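Local coordinates for Avidin/streptavidin (Shewanella denitrificans, PDB 3SZH), which binds biotin with high affinity, as a member of the avidin family of antiparallel eight-stranded beta-barrels, at residues 3-7 against 116-120; 17-22 against 34-40; 96-100 against 109-113. One frame throughout, in Å; residues are numbered along the deposited sequence. Where two conformers were deposited one is given.

Contact 1. Residues 3-7 against 116-120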
loop_
_atom_site.group_PDB
_atom_site.type_symbol
_atom_site.label_atom_id
_atom_site.label_comp_id
_atom_site.label_asym_id
_atom_site.label_seq_id
_atom_site.Cartn_x
_atom_site.Cartn_y
_atom_site.Cartn_z
ATOM N N MET B 3 -21.181 2.482 -20.053
ATOM C CA MET B 3 -20.039 2.762 -20.965
ATOM C C MET B 3 -18.715 2.451 -20.253
ATOM O O MET B 3 -18.462 1.281 -19.987
ATOM C CB MET B 3 -20.128 4.179 -21.499
ATOM C CG MET B 3 -21.427 4.425 -22.284
ATOM S SD MET B 3 -22.933 4.429 -21.276
ATOM C CE MET B 3 -22.645 5.918 -20.331
ATOM N N ALA B 4 -17.886 3.450 -19.930
ATOM C CA ALA B 4 -16.663 3.177 -19.142
ATOM C C ALA B 4 -16.965 2.418 -17.865
ATOM O O ALA B 4 -17.923 2.721 -17.149
ATOM C CB ALA B 4 -15.914 4.446 -18.807
ATOM N N GLN B 5 -16.103 1.454 -17.560
ATOM C CA GLN B 5 -16.131 0.763 -16.286
ATOM C C GLN B 5 -15.779 1.713 -15.132
ATOM O O GLN B 5 -14.872 2.520 -15.254
ATOM C CB GLN B 5 -15.120 -0.372 -16.336
ATOM C CG GLN B 5 -15.142 -1.295 -15.151
ATOM C CD GLN B 5 -14.207 -2.427 -15.347
ATOM O OE1 GLN B 5 -13.115 -2.436 -14.787
ATOM N NE2 GLN B 5 -14.598 -3.379 -16.174
ATOM N N GLU B 6 -16.523 1.629 -14.035
ATOM C CA GLU B 6 -16.252 2.434 -12.849
ATOM C C GLU B 6 -15.425 1.675 -11.820
ATOM O O GLU B 6 -15.284 0.442 -11.890
ATOM C CB GLU B 6 -17.556 2.932 -12.208
ATOM C CG GLU B 6 -18.263 4.025 -12.999
ATOM C CD GLU B 6 -19.183 4.869 -12.121
ATOM N N LEU B 7 -14.903 2.427 -10.860
ATOM C CA LEU B 7 -14.119 1.842 -9.777
ATOM C C LEU B 7 -15.070 1.280 -8.724
ATOM O O LEU B 7 -15.597 2.024 -7.888
ATOM C CB LEU B 7 -13.194 2.904 -9.164
ATOM C CG LEU B 7 -12.146 2.445 -8.152
ATOM C CD1 LEU B 7 -11.188 1.472 -8.826
ATOM C CD2 LEU B 7 -11.380 3.633 -7.546
ATOM N N VAL B 116 -0.400 1.863 -15.812
ATOM C CA VAL B 116 -1.747 2.329 -16.124
ATOM C C VAL B 116 -2.586 1.103 -16.397
ATOM O O VAL B 116 -2.248 0.289 -17.249
ATOM C CB VAL B 116 -1.777 3.306 -17.314
ATOM C CG1 VAL B 116 -3.212 3.652 -17.627
ATOM C CG2 VAL B 116 -0.963 4.573 -16.968
ATOM N N PHE B 117 -3.635 0.934 -15.593
ATOM C CA PHE B 117 -4.539 -0.204 -15.707
ATOM C C PHE B 117 -5.772 0.272 -16.466
ATOM O O PHE B 117 -6.275 1.379 -16.239
ATOM C CB PHE B 117 -4.939 -0.721 -14.312
ATOM C CG PHE B 117 -3.834 -1.348 -13.533
ATOM C CD1 PHE B 117 -2.930 -0.561 -12.818
ATOM C CD2 PHE B 117 -3.711 -2.729 -13.492
ATOM C CE1 PHE B 117 -1.915 -1.157 -12.080
ATOM C CE2 PHE B 117 -2.698 -3.337 -12.745
ATOM C CZ PHE B 117 -1.801 -2.554 -12.039
ATOM N N SER B 118 -6.211 -0.536 -17.411
ATOM C CA SER B 118 -7.390 -0.258 -18.221
ATOM C C SER B 118 -8.461 -1.285 -17.898
ATOM O O SER B 118 -8.142 -2.423 -17.562
ATOM C CB SER B 118 -7.025 -0.351 -19.707
ATOM O OG SER B 118 -6.060 0.626 -20.067
ATOM N N GLN B 119 -9.721 -0.915 -18.009
ATOM C CA GLN B 119 -10.790 -1.871 -17.825
ATOM C C GLN B 119 -10.587 -3.105 -18.698
ATOM O O GLN B 119 -10.094 -2.996 -19.835
ATOM C CB GLN B 119 -12.122 -1.230 -18.123
ATOM C CG GLN B 119 -12.295 -0.689 -19.525
ATOM C CD GLN B 119 -13.658 -0.116 -19.706
ATOM O OE1 GLN B 119 -13.943 0.978 -19.208
ATOM N NE2 GLN B 119 -14.524 -0.848 -20.399
ATOM N N THR B 120 -10.953 -4.268 -18.134
ATOM C CA THR B 120 -10.866 -5.594 -18.789
ATOM C C THR B 120 -11.219 -5.504 -20.264
ATOM O O THR B 120 -12.332 -5.099 -20.594
ATOM C CB THR B 120 -11.836 -6.668 -18.148
ATOM O OG1 THR B 120 -12.816 -7.080 -19.114
ATOM C CG2 THR B 120 -12.561 -6.126 -16.950
#
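Gln5 and Gln119 carry this surface contact, which pins the N-terminal tail to the end of strand 111-119. One hydrogen bond joins the segments: the backbone N of Gln5 donates to Gln119 OE1 at 2.8 Å, nearly straight at the hydrogen (167°), although the donor stands well above the carbonyl plane of the acceptor. The same OE1 also accepts from Gly91 N, so two backbone N-H groups grip a single oxygen. Gln119 brings this oxygen to the tail with CG between its backbone N and carbonyl carbon (chi1 60°) and the chain extended beyond CG. Van der Waals packing does the remainder. The two glutamine side chains slide past one another in opposite directions with their amide planes almost parallel, 8° apart. Gln119 CB lies 3.6 Å from Gln5 CB and 3.7 Å from Gln5 CD. The methyl of Thr120 comes up to the amide end of Gln5, the two side chains crossing at about a right angle. An alanine in place of Gln119 would probably leave the N-H groups of Gln5 and Gly91 without their shared acceptor and the tail less firmly anchored. Gln5 O is hydrogen-bonded to Tyr84 OH, and the backbones of Gln119 and Thr120 pair with Gly91 and Ala12: the N-terminal tail is fastened where the last strand closes the antiparallel avidin barrel.

Contact 2. Residues 17-22 against 34-40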
loop_
_atom_site.group_PDB
_atom_site.type_symbol
_atom_site.label_atom_id
_atom_site.label_comp_id
_atom_site.label_asym_id
_atom_site.label_seq_id
_atom_site.Cartn_x
_atom_site.Cartn_y
_atom_site.Cartn_z
ATOM N N ASP B 17 1.631 -4.393 -19.042
ATOM C CA ASP B 17 2.324 -5.670 -19.105
ATOM C C ASP B 17 1.383 -6.841 -19.338
ATOM O O ASP B 17 1.851 -7.970 -19.524
ATOM C CB ASP B 17 3.069 -5.933 -17.804
ATOM C CG ASP B 17 4.138 -4.915 -17.521
ATOM O OD1 ASP B 17 4.769 -4.395 -18.472
ATOM O OD2 ASP B 17 4.376 -4.651 -16.321
ATOM N N GLY B 18 0.070 -6.586 -19.276
ATOM C CA GLY B 18 -0.925 -7.662 -19.327
ATOM C C GLY B 18 -1.341 -8.211 -17.969
ATOM O O GLY B 18 -2.099 -9.180 -17.912
ATOM N N SER B 19 -0.875 -7.590 -16.881
ATOM C CA SER B 19 -1.201 -8.052 -15.517
ATOM C C SER B 19 -2.544 -7.525 -15.086
ATOM O O SER B 19 -2.889 -6.392 -15.411
ATOM C CB SER B 19 -0.131 -7.560 -14.559
ATOM O OG SER B 19 1.137 -8.036 -14.957
ATOM N N THR B 20 -3.294 -8.314 -14.320
ATOM C CA THR B 20 -4.646 -7.925 -13.926
ATOM C C THR B 20 -4.803 -7.818 -12.407
ATOM O O THR B 20 -4.438 -8.735 -11.658
ATOM C CB THR B 20 -5.690 -8.925 -14.435
ATOM O OG1 THR B 20 -5.528 -9.076 -15.847
ATOM C CG2 THR B 20 -7.126 -8.485 -14.126
ATOM N N LEU B 21 -5.379 -6.699 -11.981
ATOM C CA LEU B 21 -5.989 -6.531 -10.674
ATOM C C LEU B 21 -7.451 -6.902 -10.721
ATOM O O LEU B 21 -8.225 -6.288 -11.465
ATOM C CB LEU B 21 -5.830 -5.095 -10.180
ATOM C CG LEU B 21 -6.573 -4.729 -8.887
ATOM C CD1 LEU B 21 -5.962 -5.465 -7.704
ATOM C CD2 LEU B 21 -6.575 -3.238 -8.630
ATOM N N TYR B 22 -7.825 -7.900 -9.933
ATOM C CA TYR B 22 -9.212 -8.340 -9.739
ATOM C C TYR B 22 -9.671 -7.790 -8.402
ATOM O O TYR B 22 -9.260 -8.328 -7.348
ATOM C CB TYR B 22 -9.301 -9.873 -9.762
ATOM C CG TYR B 22 -8.761 -10.524 -11.012
ATOM C CD1 TYR B 22 -7.405 -10.886 -11.093
ATOM C CD2 TYR B 22 -9.585 -10.770 -12.124
ATOM C CE1 TYR B 22 -6.885 -11.494 -12.229
ATOM C CE2 TYR B 22 -9.088 -11.385 -13.259
ATOM C CZ TYR B 22 -7.731 -11.753 -13.298
ATOM O OH TYR B 22 -7.179 -12.346 -14.417
ATOM N N GLY B 34 -8.763 -8.282 -2.972
ATOM C CA GLY B 34 -8.757 -8.758 -4.342
ATOM C C GLY B 34 -7.614 -9.704 -4.591
ATOM O O GLY B 34 -6.987 -10.231 -3.650
ATOM N N SER B 35 -7.340 -9.954 -5.859
ATOM C CA SER B 35 -6.273 -10.834 -6.329
ATOM C C SER B 35 -5.532 -10.131 -7.450
ATOM O O SER B 35 -6.115 -9.306 -8.162
ATOM C CB SER B 35 -6.820 -12.156 -6.863
ATOM O OG SER B 35 -7.524 -12.891 -5.869
ATOM N N TYR B 36 -4.272 -10.472 -7.650
ATOM C CA TYR B 36 -3.452 -9.939 -8.729
ATOM C C TYR B 36 -2.814 -11.095 -9.470
ATOM O O TYR B 36 -2.259 -12.014 -8.842
ATOM C CB TYR B 36 -2.399 -9.022 -8.148
ATOM C CG TYR B 36 -1.654 -8.184 -9.140
ATOM C CD1 TYR B 36 -0.507 -8.654 -9.751
ATOM C CD2 TYR B 36 -2.117 -6.919 -9.492
ATOM C CE1 TYR B 36 0.205 -7.877 -10.666
ATOM C CE2 TYR B 36 -1.397 -6.113 -10.401
ATOM C CZ TYR B 36 -0.247 -6.617 -10.967
ATOM O OH TYR B 36 0.454 -5.825 -11.857
ATOM N N ILE B 37 -2.873 -11.029 -10.801
ATOM C CA ILE B 37 -2.139 -11.972 -11.635
ATOM C C ILE B 37 -1.154 -11.204 -12.494
ATOM O O ILE B 37 -1.549 -10.368 -13.331
ATOM C CB ILE B 37 -3.039 -12.884 -12.480
ATOM C CG1 ILE B 37 -3.933 -13.747 -11.581
ATOM C CG2 ILE B 37 -2.184 -13.754 -13.416
ATOM C CD1 ILE B 37 -4.910 -14.676 -12.329
ATOM N N ASN B 38 0.126 -11.452 -12.244
ATOM C CA ASN B 38 1.227 -10.855 -13.001
ATOM C C ASN B 38 1.419 -11.620 -14.295
ATOM O O ASN B 38 1.460 -12.852 -14.326
ATOM C CB ASN B 38 2.486 -10.957 -12.124
ATOM C CG ASN B 38 3.764 -10.568 -12.842
ATOM O OD1 ASN B 38 3.787 -9.636 -13.644
ATOM N ND2 ASN B 38 4.837 -11.254 -12.527
ATOM N N ARG B 39 1.555 -10.864 -15.385
ATOM C CA ARG B 39 1.844 -11.469 -16.687
ATOM C C ARG B 39 2.978 -10.741 -17.414
ATOM O O ARG B 39 3.063 -10.775 -18.646
ATOM C CB ARG B 39 0.578 -11.514 -17.557
ATOM C CG ARG B 39 -0.547 -12.296 -16.889
ATOM C CD ARG B 39 -1.684 -12.578 -17.850
ATOM N NE ARG B 39 -2.855 -13.132 -17.167
ATOM C CZ ARG B 39 -3.771 -12.402 -16.537
ATOM N NH1 ARG B 39 -3.684 -11.084 -16.497
ATOM N NH2 ARG B 39 -4.775 -13.002 -15.923
ATOM N N ALA B 40 3.838 -10.052 -16.665
ATOM C CA ALA B 40 4.971 -9.326 -17.270
ATOM C C ALA B 40 6.006 -10.297 -17.834
ATOM O O ALA B 40 6.638 -11.052 -17.096
ATOM C CB ALA B 40 5.585 -8.388 -16.281
#
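Thr20 with Ile37 and Tyr22 with Ser35 form antiparallel hydrogen-bonded pairs flanking the non-hydrogen-bonded pair Leu21-Tyr36, the strand axes coming within 4.8 Å at 166°. Arg39, extended from CG to NE, passes alongside Gly18 and offers the guanidinium edge to three oxygens: NH1 donates to Gly18 O at 2.9 Å and to Thr20 OG1 at 2.8 Å, and NH2 to Tyr22 OH at 2.9 Å, all near the guanidinium plane. Ile37 CG2 sits over one face of that group, toward its rim. The Tyr22 ring, turned 76° from the guanidinium, has Thr20 CG2 over its centre, and its CE1 touches Ile37 CD1 at 3.7 Å. With OG1 anti to its carbonyl carbon (chi1 -54°), Thr20 turns its hydroxyl to the arginine and its methyl to the tyrosine. Ser19 OG accepts from Arg39 N at 2.9 Å, and Asn38 OD1 accepts from Ala40 N in an Asx turn. On the face carrying Leu21, Tyr36 lies across the backbone with Thr20 O over one ring face, and its OH comes to 3.3 Å from Ser19 CB. In streptavidin the equivalents of Ser19, Tyr36 and Asn15 hold the ureido oxygen of biotin, consistent with the same role here. Chemically, a guanidinium fixed by three neutral oxygens ties the loop after strand 34-37 to Gly18 and strand 20-22, on the face away from Tyr36.

Contact 3. Residues 96-100 against 109-113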
loop_
_atom_site.group_PDB
_atom_site.type_symbol
_atom_site.label_atom_id
_atom_site.label_comp_id
_atom_site.label_asym_id
_atom_site.label_seq_id
_atom_site.Cartn_x
_atom_site.Cartn_y
_atom_site.Cartn_z
ATOM N N LEU B 96 1.339 4.896 -9.510
ATOM C CA LEU B 96 2.766 4.824 -9.279
ATOM C C LEU B 96 2.976 3.718 -8.253
ATOM O O LEU B 96 2.274 3.685 -7.233
ATOM C CB LEU B 96 3.288 6.139 -8.716
ATOM C CG LEU B 96 3.102 7.358 -9.611
ATOM C CD1 LEU B 96 3.644 8.604 -8.912
ATOM C CD2 LEU B 96 3.761 7.160 -10.979
ATOM N N TRP B 97 3.929 2.829 -8.507
ATOM C CA TRP B 97 4.185 1.720 -7.596
ATOM C C TRP B 97 5.589 1.773 -7.030
ATOM O O TRP B 97 6.505 2.398 -7.585
ATOM C CB TRP B 97 3.927 0.370 -8.276
ATOM C CG TRP B 97 4.666 0.127 -9.563
ATOM C CD1 TRP B 97 4.176 0.285 -10.827
ATOM C CD2 TRP B 97 6.025 -0.337 -9.717
ATOM N NE1 TRP B 97 5.129 -0.060 -11.760
ATOM C CE2 TRP B 97 6.269 -0.451 -11.109
ATOM C CE3 TRP B 97 7.041 -0.705 -8.820
ATOM C CZ2 TRP B 97 7.494 -0.880 -11.626
ATOM C CZ3 TRP B 97 8.252 -1.133 -9.335
ATOM C CH2 TRP B 97 8.475 -1.200 -10.732
ATOM N N GLN B 98 5.720 1.086 -5.906
ATOM C CA GLN B 98 6.994 0.870 -5.222
ATOM C C GLN B 98 7.088 -0.608 -4.897
ATOM O O GLN B 98 6.119 -1.218 -4.408
ATOM C CB GLN B 98 7.063 1.697 -3.942
ATOM C CG GLN B 98 6.886 3.215 -4.163
ATOM C CD GLN B 98 7.093 4.006 -2.892
ATOM O OE1 GLN B 98 6.554 3.684 -1.823
ATOM N NE2 GLN B 98 7.884 5.039 -2.990
ATOM N N LEU B 99 8.271 -1.175 -5.117
ATOM C CA LEU B 99 8.579 -2.576 -4.851
ATOM C C LEU B 99 9.701 -2.646 -3.825
ATOM O O LEU B 99 10.792 -2.124 -4.072
ATOM C CB LEU B 99 9.020 -3.242 -6.162
ATOM C CG LEU B 99 9.557 -4.685 -6.231
ATOM C CD1 LEU B 99 10.988 -4.859 -5.742
ATOM C CD2 LEU B 99 8.642 -5.655 -5.523
ATOM N N VAL B 100 9.440 -3.272 -2.684
ATOM C CA VAL B 100 10.449 -3.469 -1.663
ATOM C C VAL B 100 10.771 -4.955 -1.519
ATOM O O VAL B 100 9.882 -5.800 -1.411
ATOM C CB VAL B 100 10.089 -2.784 -0.304
ATOM C CG1 VAL B 100 8.782 -3.313 0.301
ATOM C CG2 VAL B 100 11.244 -2.895 0.704
ATOM N N GLN B 109 17.243 0.835 -2.830
ATOM C CA GLN B 109 16.898 -0.494 -3.343
ATOM C C GLN B 109 15.400 -0.676 -3.603
ATOM O O GLN B 109 15.003 -1.693 -4.157
ATOM C CB GLN B 109 17.395 -1.581 -2.392
ATOM C CG GLN B 109 18.901 -1.704 -2.332
ATOM C CD GLN B 109 19.314 -2.632 -1.233
ATOM O OE1 GLN B 109 18.906 -2.452 -0.100
ATOM N NE2 GLN B 109 20.102 -3.652 -1.564
ATOM N N ILE B 110 14.589 0.301 -3.201
ATOM C CA ILE B 110 13.146 0.250 -3.453
ATOM C C ILE B 110 12.913 0.674 -4.896
ATOM O O ILE B 110 13.351 1.750 -5.308
ATOM C CB ILE B 110 12.389 1.125 -2.441
ATOM C CG1 ILE B 110 12.562 0.567 -1.021
ATOM C CG2 ILE B 110 10.919 1.203 -2.814
ATOM C CD1 ILE B 110 12.044 1.486 0.062
ATOM N N LEU B 111 12.363 -0.240 -5.688
ATOM C CA LEU B 111 12.154 0.002 -7.107
ATOM C C LEU B 111 10.852 0.769 -7.290
ATOM O O LEU B 111 9.893 0.590 -6.536
ATOM C CB LEU B 111 12.101 -1.321 -7.875
ATOM C CG LEU B 111 13.344 -2.221 -7.775
ATOM C CD1 LEU B 111 13.195 -3.462 -8.638
ATOM C CD2 LEU B 111 14.619 -1.468 -8.145
ATOM N N LYS B 112 10.814 1.627 -8.296
ATOM C CA LYS B 112 9.632 2.421 -8.572
ATOM C C LYS B 112 9.284 2.403 -10.037
ATOM O O LYS B 112 10.169 2.311 -10.892
ATOM C CB LYS B 112 9.833 3.881 -8.160
ATOM C CG LYS B 112 10.021 4.138 -6.692
ATOM C CD LYS B 112 10.296 5.612 -6.449
ATOM C CE LYS B 112 10.599 5.855 -4.989
ATOM N NZ LYS B 112 11.485 4.774 -4.473
ATOM N N GLY B 113 8.002 2.573 -10.328
ATOM C CA GLY B 113 7.568 2.735 -11.701
ATOM C C GLY B 113 6.133 3.180 -11.810
ATOM O O GLY B 113 5.487 3.509 -10.805
#
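Trp97 lays its indole flat across the backbone of Gly113 on the neighbouring strand. Gly113 N stands 3.4 Å above the ring plane, over its centre, and Gly113 CA makes a CH-pi contact 3.8 Å from the centroid of the five-membered ring. A first torsion of 55°, with CG between the backbone N and carbonyl carbon, swings the ring over that strand. The indole lies so close that a glycine is what fits under CZ2. Farther along, CZ3 meets Leu111 CB at 4.1 Å. On the face bearing Gln98, the aliphatic part of Lys112 runs beside it in the same direction (CG to CG 4.1 Å). Four backbone hydrogen bonds, two between Trp97 and Gly113 and two between Leu99 and Leu111, hold the register. Outward again, Trp97 NE1 makes a weak hydrogen bond to Asp115 OD1 and its ring meets Trp80, while Leu96, Gln98, Val100 and Lys112 pack on the second subunit. The chemistry implies a division of labour: Trp97 and Trp80 probably line the biotin pocket, as the tryptophans of these strands do in streptavidin, while the face of Gln98 serves the dimer interface.

Starting at the N terminus, the tail at 3-7 opens the longest loop, which contact 1 closes only at 116-120, so nearly the whole barrel lies between its two segments. Both other contacts nest within that span and follow one another without crossing. Contact 2 closes the early hairpin of strands 20-26 and 31-37; contact 3 closes the late hairpin of strands 92-101 and 111-119. Contact 1 shares strand 111-119 with contact 3, on the other side of the chain's centre, and touches contact 2 where Phe117 CE2 packs 3.9 Å from Tyr36 CE2. Contacts 2 and 3 do not touch, their centres about 17 Å apart, yet all three reach the same closed sheet.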